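PDB 3ZXN: anti-sigma-factor antagonist (STAS) domain protein from Moorella thermoacetica, which probably acts as the RsbS subunit of the stressosome, a modular signalling complex that in this bacterium appears to control secondary messenger signalling. Local coordinates for residues L111-L114 with K115-R119; L96-R99 with G100-T103; Q29-E32 with E33-N37; I7-V10 with D11-W14. The protein carries 1 engineered substitution. All blocks are in the same frame, centred on the assembly; numbering follows the deposited sequence.

Contact 1: L111-L114 with K115-R119; sequences LDKL and KNLAR
Lys115 sets its CG anti to its own carbonyl carbon (chi1 -65°) and then runs extended, so that the chain leads back along the helix over Leu111, with Lys115 CG 3.4 Å from Leu111 O. Its NZ reaches a water 2.9 Å away, and the same water donates to Asp112 OD1. The two charges, 4.7 Å apart between Lys115 NZ and Asp112 OD1, thus meet through solvent rather than directly. Asn116, with chi1 at an unusual -97°, curls its amide back instead: ND2 donates to Asp112 O at 3.1 Å, standing 54° out of the carbonyl plane while the acceptor lies in the amide plane. Asp112 O also takes the helical bond from Asn116 N at 2.9 Å, so two donors of one residue grip a single carbonyl. Leu117 lays its CG 3.3 Å from Lys113 O, alongside the straight bond from Leu117 N to that oxygen. Leu111 covers Tyr13 and Val15, while Leu114, on Tyr13 and Val79, is buried, as suits a branched apolar chain. Leu111 and Leu114 turned to the sheet, with Asp112, Lys115 and Asn116 more outward, are typical of an amphipathic helix, here the C-terminal one packed on the STAS sheet.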
loop_
_atom_site.group_PDB
_atom_site.type_symbol
_atom_site.label_atom_id
_atom_site.label_comp_id
_atom_site.label_asym_id
_atom_site.label_seq_id
_atom_site.Cartn_x
_atom_site.Cartn_y
_atom_site.Cartn_z
ATOM N N LEU A 111 -0.318 -1.364 -10.965
ATOM C CA LEU A 111 -1.487 -0.935 -11.725
ATOM C C LEU A 111 -1.992 -2.006 -12.700
ATOM O O LEU A 111 -3.191 -2.275 -12.759
ATOM C CB LEU A 111 -1.200 0.367 -12.467
ATOM C CG LEU A 111 -1.136 1.594 -11.568
ATOM C CD1 LEU A 111 -0.489 2.774 -12.324
ATOM C CD2 LEU A 111 -2.542 1.936 -11.044
ATOM N N ASP A 112 -1.085 -2.632 -13.449
ATOM C CA ASP A 112 -1.506 -3.662 -14.405
ATOM C C ASP A 112 -2.166 -4.857 -13.698
ATOM O O ASP A 112 -3.160 -5.411 -14.174
ATOM C CB ASP A 112 -0.333 -4.120 -15.286
ATOM C CG ASP A 112 0.095 -3.043 -16.293
ATOM O OD1 ASP A 112 -0.733 -2.178 -16.640
ATOM O OD2 ASP A 112 1.260 -3.046 -16.720
ATOM N N LYS A 113 -1.621 -5.247 -12.554
ATOM C CA LYS A 113 -2.169 -6.391 -11.836
ATOM C C LYS A 113 -3.622 -6.136 -11.440
ATOM O O LYS A 113 -4.483 -6.994 -11.603
ATOM C CB LYS A 113 -1.317 -6.707 -10.600
ATOM C CG LYS A 113 -1.752 -7.955 -9.829
ATOM C CD LYS A 113 -0.795 -8.228 -8.666
ATOM C CE LYS A 113 -1.061 -9.572 -7.987
ATOM N NZ LYS A 113 -0.695 -10.738 -8.849
ATOM N N LEU A 114 -3.891 -4.944 -10.931
ATOM C CA LEU A 114 -5.235 -4.605 -10.495
ATOM C C LEU A 114 -6.208 -4.589 -11.669
ATOM O O LEU A 114 -7.325 -5.078 -11.558
ATOM C CB LEU A 114 -5.237 -3.268 -9.752
ATOM C CG LEU A 114 -4.634 -3.405 -8.351
ATOM C CD1 LEU A 114 -5.052 -2.271 -7.409
ATOM C CD2 LEU A 114 -5.058 -4.740 -7.764
ATOM N N LYS A 115 -5.776 -4.051 -12.804
ATOM C CA LYS A 115 -6.653 -3.989 -13.963
ATOM C C LYS A 115 -6.898 -5.377 -14.538
ATOM O O LYS A 115 -7.988 -5.668 -15.028
ATOM C CB LYS A 115 -6.069 -3.084 -15.037
ATOM C CG LYS A 115 -5.956 -1.627 -14.649
ATOM C CD LYS A 115 -5.060 -0.917 -15.648
ATOM C CE LYS A 115 -4.685 0.478 -15.199
ATOM N NZ LYS A 115 -3.992 1.217 -16.317
ATOM N N ASN A 116 -5.880 -6.229 -14.482
ATOM C CA ASN A 116 -6.004 -7.592 -14.989
ATOM C C ASN A 116 -6.990 -8.427 -14.173
ATOM O O ASN A 116 -7.845 -9.115 -14.732
ATOM C CB ASN A 116 -4.637 -8.285 -15.051
ATOM C CG ASN A 116 -4.014 -8.222 -16.433
ATOM O OD1 ASN A 116 -4.402 -8.970 -17.334
ATOM N ND2 ASN A 116 -3.041 -7.330 -16.609
ATOM N N LEU A 117 -6.862 -8.362 -12.852
ATOM C CA LEU A 117 -7.785 -9.050 -11.957
ATOM C C LEU A 117 -9.220 -8.588 -12.197
ATOM O O LEU A 117 -10.145 -9.398 -12.218
ATOM C CB LEU A 117 -7.394 -8.823 -10.491
ATOM C CG LEU A 117 -6.054 -9.412 -10.027
ATOM C CD1 LEU A 117 -5.787 -9.124 -8.544
ATOM C CD2 LEU A 117 -6.003 -10.912 -10.304
ATOM N N ALA A 118 -9.399 -7.286 -12.382
ATOM C CA ALA A 118 -10.731 -6.715 -12.575
ATOM C C ALA A 118 -11.340 -7.104 -13.921
ATOM O O ALA A 118 -12.501 -7.508 -13.992
ATOM C CB ALA A 118 -10.689 -5.193 -12.428
ATOM N N ARG A 119 -10.550 -6.983 -14.984
ATOM C CA ARG A 119 -11.017 -7.276 -16.338
ATOM C C ARG A 119 -11.464 -8.732 -16.502
ATOM O O ARG A 119 -11.986 -9.117 -17.549
ATOM C CB ARG A 119 -9.933 -6.921 -17.367
ATOM C CG ARG A 119 -10.378 -7.034 -18.815
ATOM C CD ARG A 119 -9.473 -6.232 -19.734
ATOM N NE ARG A 119 -9.811 -6.430 -21.140
ATOM C CZ ARG A 119 -9.406 -5.637 -22.129
ATOM N NH1 ARG A 119 -8.651 -4.577 -21.866
ATOM N NH2 ARG A 119 -9.762 -5.900 -23.380
HETATM O O HOH W 1 -1.350 0.170 -16.011
#

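Contact 2: L96-R99 with G100-T103; sequences LDLR and GMAT
Leu98 to Met101 form a type I beta turn, closed by a weak bond from Met101 N to Leu98 O (3.3 Å). It turns the chain by roughly a right angle, residues 96-99 and 100-103 running 91° apart end to end. Just before it, Asp97 is the centre of an inverse gamma turn, and its carboxylate folds over the turn: with CG anti to the backbone N (chi1 177°), OD1 receives a weak bond from Gly100 N at 3.4 Å. The other oxygen, Asp97 OD2, lies 3.4 Å from Gly100 CA, on the side where a beta carbon would sit, which suits a residue that has none. The turn delivers the chain from helix 85-93 into strand 102-104, the last leg of a beta-alpha-beta unit that starts at strand 78-81, and Ala102 already bonds through its backbone to Leu80. Met101 carries most of the side-chain contact. Its CG stands between the backbone N and the carbonyl carbon (chi1 75°), which brings it to 3.5 Å from Asp97 O and sends the thioether alongside Leu98. There SD meets Leu98 CD2 at 3.9 Å, the two chains lying side by side and pointing the same way, while Leu96 CG touches Met101 SD at 4.2 Å. A long, flexible thioether can follow both leucines at once. Leu98 CD2 has a second neighbour in the methyl of Thr103, CG2, 4.0 Å off and crossing it at about a right angle. Beyond the turn, Leu98 packs on Ala88 and Leu91 of helix 85-93, and Met101 on Phe78 and Leu80 of strand 78-81.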
loop_
_atom_site.group_PDB
_atom_site.type_symbol
_atom_site.label_atom_id
_atom_site.label_comp_id
_atom_site.label_asym_id
_atom_site.label_seq_id
_atom_site.Cartn_x
_atom_site.Cartn_y
_atom_site.Cartn_z
ATOM N N LEU A 96 2.796 -9.433 8.517
ATOM C CA LEU A 96 2.110 -9.137 7.250
ATOM C C LEU A 96 2.161 -10.366 6.335
ATOM O O LEU A 96 3.243 -10.838 5.991
ATOM C CB LEU A 96 2.736 -7.911 6.560
ATOM C CG LEU A 96 2.025 -7.346 5.313
ATOM C CD1 LEU A 96 0.654 -6.810 5.674
ATOM C CD2 LEU A 96 2.847 -6.249 4.651
ATOM N N ASP A 97 1.002 -10.888 5.945
ATOM C CA ASP A 97 0.973 -12.085 5.112
ATOM C C ASP A 97 1.247 -11.744 3.642
ATOM O O ASP A 97 0.322 -11.477 2.873
ATOM C CB ASP A 97 -0.363 -12.812 5.234
ATOM C CG ASP A 97 -0.447 -14.019 4.326
ATOM O OD1 ASP A 97 0.615 -14.599 3.996
ATOM O OD2 ASP A 97 -1.573 -14.380 3.931
ATOM N N LEU A 98 2.515 -11.754 3.257
ATOM C CA LEU A 98 2.879 -11.394 1.877
ATOM C C LEU A 98 2.411 -12.411 0.838
ATOM O O LEU A 98 2.008 -12.031 -0.259
ATOM C CB LEU A 98 4.380 -11.138 1.763
ATOM C CG LEU A 98 4.788 -9.801 2.382
ATOM C CD1 LEU A 98 6.293 -9.540 2.205
ATOM C CD2 LEU A 98 3.941 -8.664 1.783
ATOM N N ARG A 99 2.444 -13.696 1.192
ATOM C CA ARG A 99 2.067 -14.743 0.246
ATOM C C ARG A 99 0.629 -14.643 -0.197
ATOM O O ARG A 99 0.310 -14.862 -1.377
ATOM C CB ARG A 99 2.280 -16.133 0.824
ATOM C CG ARG A 99 2.141 -17.242 -0.216
ATOM C CD ARG A 99 2.369 -18.607 0.429
ATOM N NE ARG A 99 2.215 -19.692 -0.529
ATOM C CZ ARG A 99 2.305 -20.980 -0.211
ATOM N NH1 ARG A 99 2.540 -21.345 1.048
ATOM N NH2 ARG A 99 2.153 -21.903 -1.148
ATOM N N GLY A 100 -0.232 -14.327 0.758
ATOM C CA GLY A 100 -1.658 -14.297 0.507
ATOM C C GLY A 100 -2.178 -12.964 0.004
ATOM O O GLY A 100 -3.384 -12.807 -0.166
ATOM N N MET A 101 -1.294 -11.998 -0.231
ATOM C CA MET A 101 -1.760 -10.713 -0.742
ATOM C C MET A 101 -1.148 -10.397 -2.105
ATOM O O MET A 101 -0.152 -11.004 -2.496
ATOM C CB MET A 101 -1.492 -9.588 0.253
ATOM C CG MET A 101 -0.060 -9.150 0.346
ATOM S SD MET A 101 0.146 -7.802 1.542
ATOM C CE MET A 101 -0.626 -6.437 0.704
ATOM N N ALA A 102 -1.764 -9.463 -2.819
ATOM C CA ALA A 102 -1.260 -9.052 -4.126
ATOM C C ALA A 102 -0.032 -8.162 -3.942
ATOM O O ALA A 102 -0.089 -7.131 -3.272
ATOM C CB ALA A 102 -2.341 -8.322 -4.903
ATOM N N THR A 103 1.096 -8.577 -4.509
ATOM C CA THR A 103 2.277 -7.732 -4.512
ATOM C C THR A 103 2.784 -7.620 -5.968
ATOM O O THR A 103 2.516 -8.495 -6.784
ATOM C CB THR A 103 3.401 -8.250 -3.566
ATOM O OG1 THR A 103 3.854 -9.539 -3.991
ATOM C CG2 THR A 103 2.921 -8.339 -2.079
#

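Contact 3: Q29-E32 with E33-N37; sequences QFKE and ELLHN
Phe30 on Leu34 and Lys31 on Leu35 are contacts between successive turns of helix 25-38, which lies between the sheet on one flank and helix 58-74 on another. Four backbone bonds tie the turns together, the shortest from Leu34 N to Phe30 O at 2.8 Å and nearly along the C=O axis. On the flank facing the sheet, Phe30 and Leu34 both turn CG anti to the backbone N, and their side chains run side by side in the same direction. Phe30 CZ meets Leu34 CD2 at 3.9 Å, the methyl approaching the ring obliquely, and CE1 touches Leu34 CB at 4.0 Å. Both residues rest on Val16 of strand 13-17, a buried place where an aromatic and a branched aliphatic chain fill space without a polar group to satisfy. Toward helix 58-74, Leu35 lays its CG closely against the Lys31 carbonyl, 3.1 Å from O, and its CD1 reaches Lys31 CG at 3.9 Å. Lysine suits this margin because its methylenes can line the leucine while NZ goes on to a salt bridge with Glu66. Were Leu35 cut back to an alanine, Lys31 CG would probably lose the methyl it rests on and a gap would open against Leu70 of helix 58-74. Glu33, extended from CG onward, heads for the other margin, where OE2 bonds to Ser3 OG. Apolar residues spaced to face sheet and neighbouring helix, with charged ones at the margins, mark an amphipathic helix of the alpha/beta STAS fold.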
loop_
_atom_site.group_PDB
_atom_site.type_symbol
_atom_site.label_atom_id
_atom_site.label_comp_id
_atom_site.label_asym_id
_atom_site.label_seq_id
_atom_site.Cartn_x
_atom_site.Cartn_y
_atom_site.Cartn_z
ATOM N N GLN A 29 -0.147 10.161 10.280
ATOM C CA GLN A 29 -0.838 11.193 9.522
ATOM C C GLN A 29 -1.194 10.697 8.126
ATOM O O GLN A 29 -2.281 10.975 7.614
ATOM C CB GLN A 29 0.041 12.438 9.425
ATOM C CG GLN A 29 -0.460 13.499 8.464
ATOM C CD GLN A 29 0.485 14.687 8.387
ATOM O OE1 GLN A 29 1.107 15.062 9.385
ATOM N NE2 GLN A 29 0.608 15.276 7.200
ATOM N N PHE A 30 -0.270 9.961 7.512
ATOM C CA PHE A 30 -0.501 9.426 6.183
ATOM C C PHE A 30 -1.611 8.378 6.179
ATOM O O PHE A 30 -2.520 8.443 5.360
ATOM C CB PHE A 30 0.780 8.833 5.591
ATOM C CG PHE A 30 0.520 7.763 4.582
ATOM C CD1 PHE A 30 -0.063 8.071 3.361
ATOM C CD2 PHE A 30 0.822 6.440 4.861
ATOM C CE1 PHE A 30 -0.319 7.083 2.437
ATOM C CE2 PHE A 30 0.569 5.444 3.927
ATOM C CZ PHE A 30 -0.003 5.773 2.716
ATOM N N LYS A 31 -1.531 7.417 7.098
ATOM C CA LYS A 31 -2.537 6.361 7.207
ATOM C C LYS A 31 -3.931 6.958 7.377
ATOM O O LYS A 31 -4.888 6.533 6.726
ATOM C CB LYS A 31 -2.217 5.433 8.376
ATOM C CG LYS A 31 -3.101 4.198 8.442
ATOM C CD LYS A 31 -3.015 3.565 9.801
ATOM C CE LYS A 31 -3.504 4.527 10.879
ATOM N NZ LYS A 31 -3.573 3.848 12.199
ATOM N N GLU A 32 -4.036 7.965 8.235
ATOM C CA GLU A 32 -5.311 8.623 8.487
ATOM C C GLU A 32 -5.877 9.293 7.243
ATOM O O GLU A 32 -7.059 9.142 6.936
ATOM C CB GLU A 32 -5.179 9.638 9.628
ATOM C CG GLU A 32 -5.003 8.982 10.991
ATOM C CD GLU A 32 -4.752 9.984 12.107
ATOM O OE1 GLU A 32 -4.448 11.161 11.805
ATOM O OE2 GLU A 32 -4.854 9.588 13.290
ATOM N N GLU A 33 -5.039 10.034 6.525
ATOM C CA GLU A 33 -5.492 10.693 5.305
ATOM C C GLU A 33 -5.866 9.677 4.223
ATOM O O GLU A 33 -6.859 9.857 3.501
ATOM C CB GLU A 33 -4.435 11.676 4.783
ATOM C CG GLU A 33 -4.847 12.377 3.487
ATOM C CD GLU A 33 -3.793 13.339 2.938
ATOM O OE1 GLU A 33 -2.665 13.384 3.484
ATOM O OE2 GLU A 33 -4.099 14.046 1.951
ATOM N N LEU A 34 -5.067 8.620 4.094
ATOM C CA LEU A 34 -5.346 7.601 3.083
ATOM C C LEU A 34 -6.705 6.969 3.366
ATOM O O LEU A 34 -7.559 6.867 2.485
ATOM C CB LEU A 34 -4.257 6.522 3.063
ATOM C CG LEU A 34 -4.486 5.410 2.022
ATOM C CD1 LEU A 34 -4.383 5.950 0.585
ATOM C CD2 LEU A 34 -3.520 4.249 2.220
ATOM N N LEU A 35 -6.906 6.559 4.614
ATOM C CA LEU A 35 -8.149 5.902 4.982
ATOM C C LEU A 35 -9.322 6.835 4.767
ATOM O O LEU A 35 -10.369 6.403 4.312
ATOM C CB LEU A 35 -8.112 5.377 6.431
ATOM C CG LEU A 35 -7.058 4.294 6.702
ATOM C CD1 LEU A 35 -6.986 3.913 8.192
ATOM C CD2 LEU A 35 -7.319 3.064 5.841
ATOM N N HIS A 36 -9.148 8.116 5.078
ATOM C CA HIS A 36 -10.215 9.071 4.825
ATOM C C HIS A 36 -10.530 9.110 3.328
ATOM O O HIS A 36 -11.693 9.050 2.922
ATOM C CB HIS A 36 -9.844 10.467 5.341
ATOM C CG HIS A 36 -10.814 11.531 4.938
ATOM N ND1 HIS A 36 -12.016 11.728 5.582
ATOM C CD2 HIS A 36 -10.772 12.439 3.933
ATOM C CE1 HIS A 36 -12.669 12.720 5.001
ATOM N NE2 HIS A 36 -11.936 13.166 3.995
ATOM N N ASN A 37 -9.489 9.197 2.505
ATOM C CA ASN A 37 -9.693 9.259 1.057
ATOM C C ASN A 37 -10.397 8.030 0.488
ATOM O O ASN A 37 -11.362 8.164 -0.264
ATOM C CB ASN A 37 -8.367 9.508 0.315
ATOM C CG ASN A 37 -7.747 10.854 0.666
ATOM O OD1 ASN A 37 -6.583 10.931 1.057
ATOM N ND2 ASN A 37 -8.530 11.915 0.548
#

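Contact 4: I7-V10 with D11-W14; sequences ILKV and DDYW
Val10 and Tyr13 are the hydrogen-bonded antiparallel pair that closes a tight hairpin, with Val10 N to Tyr13 O at 2.7 Å and Tyr13 N to Val10 O at 2.8 Å. Between them Asp11 and Asp12 make a type I' turn, both with positive phi, the turn usual in two-residue hairpin loops. One pair further in, Lys9 and Trp14 face each other as a non-hydrogen-bonded pair, and their side chains meet on the same face of the sheet. Lys9 keeps its chain extended, with CG anti to the backbone N (chi1 -160°), which carries it obliquely across the indole. Its CE sits over the face of the six-membered ring, 3.9 Å from the centroid, a CH-pi contact. NZ makes an off-centre cation-pi contact, 4.3 Å from the same centroid, and is also held by Ala42 O. With only a methyl group at Lys9, as in an alanine, this part of the indole face would probably be uncovered and Ala42 O left without its ammonium partner. Ile7 CG2 adds a methyl beside Trp14 CE3 at 3.9 Å. On the opposite face Tyr13 leans away, the edge of its ring near Val10 O. The hairpin thus forms one border of the sheet, and strand 13-17 pairs on its other side with the parallel strand 45-49, Trp14 bonding through its backbone to Gly45 and Val47. Trp14 packs against Asn37 and Ile38 of helix 25-38, whereas Tyr13 packs on Leu111 and Leu114 of helix 107-118.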
loop_
_atom_site.group_PDB
_atom_site.type_symbol
_atom_site.label_atom_id
_atom_site.label_comp_id
_atom_site.label_asym_id
_atom_site.label_seq_id
_atom_site.Cartn_x
_atom_site.Cartn_y
_atom_site.Cartn_z
ATOM N N ILE A 7 -1.140 11.606 -2.169
ATOM C CA ILE A 7 -2.015 10.515 -2.532
ATOM C C ILE A 7 -2.588 10.834 -3.896
ATOM O O ILE A 7 -3.401 11.751 -4.027
ATOM C CB ILE A 7 -3.155 10.367 -1.509
ATOM C CG1 ILE A 7 -2.572 10.076 -0.115
ATOM C CG2 ILE A 7 -4.146 9.292 -1.973
ATOM C CD1 ILE A 7 -3.585 10.144 1.028
ATOM N N LEU A 8 -2.157 10.087 -4.912
ATOM C CA LEU A 8 -2.577 10.336 -6.292
ATOM C C LEU A 8 -3.764 9.461 -6.699
ATOM O O LEU A 8 -3.990 8.396 -6.133
ATOM C CB LEU A 8 -1.411 10.058 -7.262
ATOM C CG LEU A 8 -0.037 10.637 -6.881
ATOM C CD1 LEU A 8 1.060 10.204 -7.860
ATOM C CD2 LEU A 8 -0.096 12.152 -6.771
ATOM N N LYS A 9 -4.510 9.910 -7.699
ATOM C CA LYS A 9 -5.540 9.076 -8.295
ATOM C C LYS A 9 -5.300 9.011 -9.795
ATOM O O LYS A 9 -5.195 10.042 -10.455
ATOM C CB LYS A 9 -6.941 9.624 -7.995
ATOM C CG LYS A 9 -8.050 8.584 -8.162
ATOM C CD LYS A 9 -9.366 9.049 -7.558
ATOM C CE LYS A 9 -10.271 7.860 -7.249
ATOM N NZ LYS A 9 -11.603 8.278 -6.725
ATOM N N VAL A 10 -5.175 7.804 -10.328
ATOM C CA VAL A 10 -4.956 7.637 -11.762
ATOM C C VAL A 10 -5.954 6.641 -12.328
ATOM O O VAL A 10 -6.000 5.498 -11.891
ATOM C CB VAL A 10 -3.529 7.121 -12.090
ATOM C CG1 VAL A 10 -3.284 7.162 -13.619
ATOM C CG2 VAL A 10 -2.475 7.937 -11.353
ATOM N N ASP A 11 -6.740 7.067 -13.321
ATOM C CA ASP A 11 -7.744 6.189 -13.909
ATOM C C ASP A 11 -8.570 5.512 -12.804
ATOM O O ASP A 11 -8.853 4.320 -12.884
ATOM C CB ASP A 11 -7.085 5.109 -14.784
ATOM C CG ASP A 11 -6.246 5.697 -15.916
ATOM O OD1 ASP A 11 -6.505 6.855 -16.311
ATOM O OD2 ASP A 11 -5.327 4.998 -16.403
ATOM N N ASP A 12 -8.931 6.281 -11.779
ATOM C CA ASP A 12 -9.745 5.793 -10.649
ATOM C C ASP A 12 -9.028 4.862 -9.673
ATOM O O ASP A 12 -9.666 4.307 -8.773
ATOM C CB ASP A 12 -11.032 5.112 -11.123
ATOM C CG ASP A 12 -12.024 6.090 -11.713
ATOM O OD1 ASP A 12 -12.098 7.238 -11.221
ATOM O OD2 ASP A 12 -12.725 5.704 -12.674
ATOM N N TYR A 13 -7.722 4.682 -9.855
ATOM C CA TYR A 13 -6.907 3.930 -8.897
ATOM C C TYR A 13 -6.128 4.883 -7.997
ATOM O O TYR A 13 -5.529 5.851 -8.472
ATOM C CB TYR A 13 -5.939 2.986 -9.621
ATOM C CG TYR A 13 -6.631 1.830 -10.299
ATOM C CD1 TYR A 13 -6.896 0.663 -9.604
ATOM C CD2 TYR A 13 -7.031 1.911 -11.631
ATOM C CE1 TYR A 13 -7.534 -0.402 -10.209
ATOM C CE2 TYR A 13 -7.678 0.846 -12.252
ATOM C CZ TYR A 13 -7.925 -0.307 -11.529
ATOM O OH TYR A 13 -8.563 -1.379 -12.113
ATOM N N TRP A 14 -6.157 4.614 -6.691
ATOM C CA TRP A 14 -5.347 5.354 -5.747
ATOM C C TRP A 14 -3.926 4.869 -5.903
ATOM O O TRP A 14 -3.696 3.664 -5.993
ATOM C CB TRP A 14 -5.811 5.053 -4.298
ATOM C CG TRP A 14 -7.259 5.403 -4.044
ATOM C CD1 TRP A 14 -8.317 4.532 -3.926
ATOM C CD2 TRP A 14 -7.801 6.713 -3.884
ATOM N NE1 TRP A 14 -9.484 5.230 -3.693
ATOM C CE2 TRP A 14 -9.194 6.569 -3.658
ATOM C CE3 TRP A 14 -7.245 7.996 -3.892
ATOM C CZ2 TRP A 14 -10.032 7.660 -3.451
ATOM C CZ3 TRP A 14 -8.086 9.083 -3.691
ATOM C CH2 TRP A 14 -9.463 8.905 -3.472
#

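In the fold
Contact 4 is the hub of the set, since its hairpin touches helices on both faces of the sheet. On one, Ile7 CD1 packs against Glu33 CG of contact 3 at 3.6 Å; on the other, Tyr13 CE1 meets Leu114 CB of contact 1 at 3.7 Å. Contacts 1 and 3 lie apart, their nearest atoms about 11 Å from each other. Contact 2 belongs to the far border of the sheet, its centre about 22 Å from that of contact 4, and it joins contact 1 where Lys113 CE rests on Ala102 CB at 3.6 Å. Helix 107-118 therefore spans from the 7-14 hairpin to strand 102-104 across one face of the sheet.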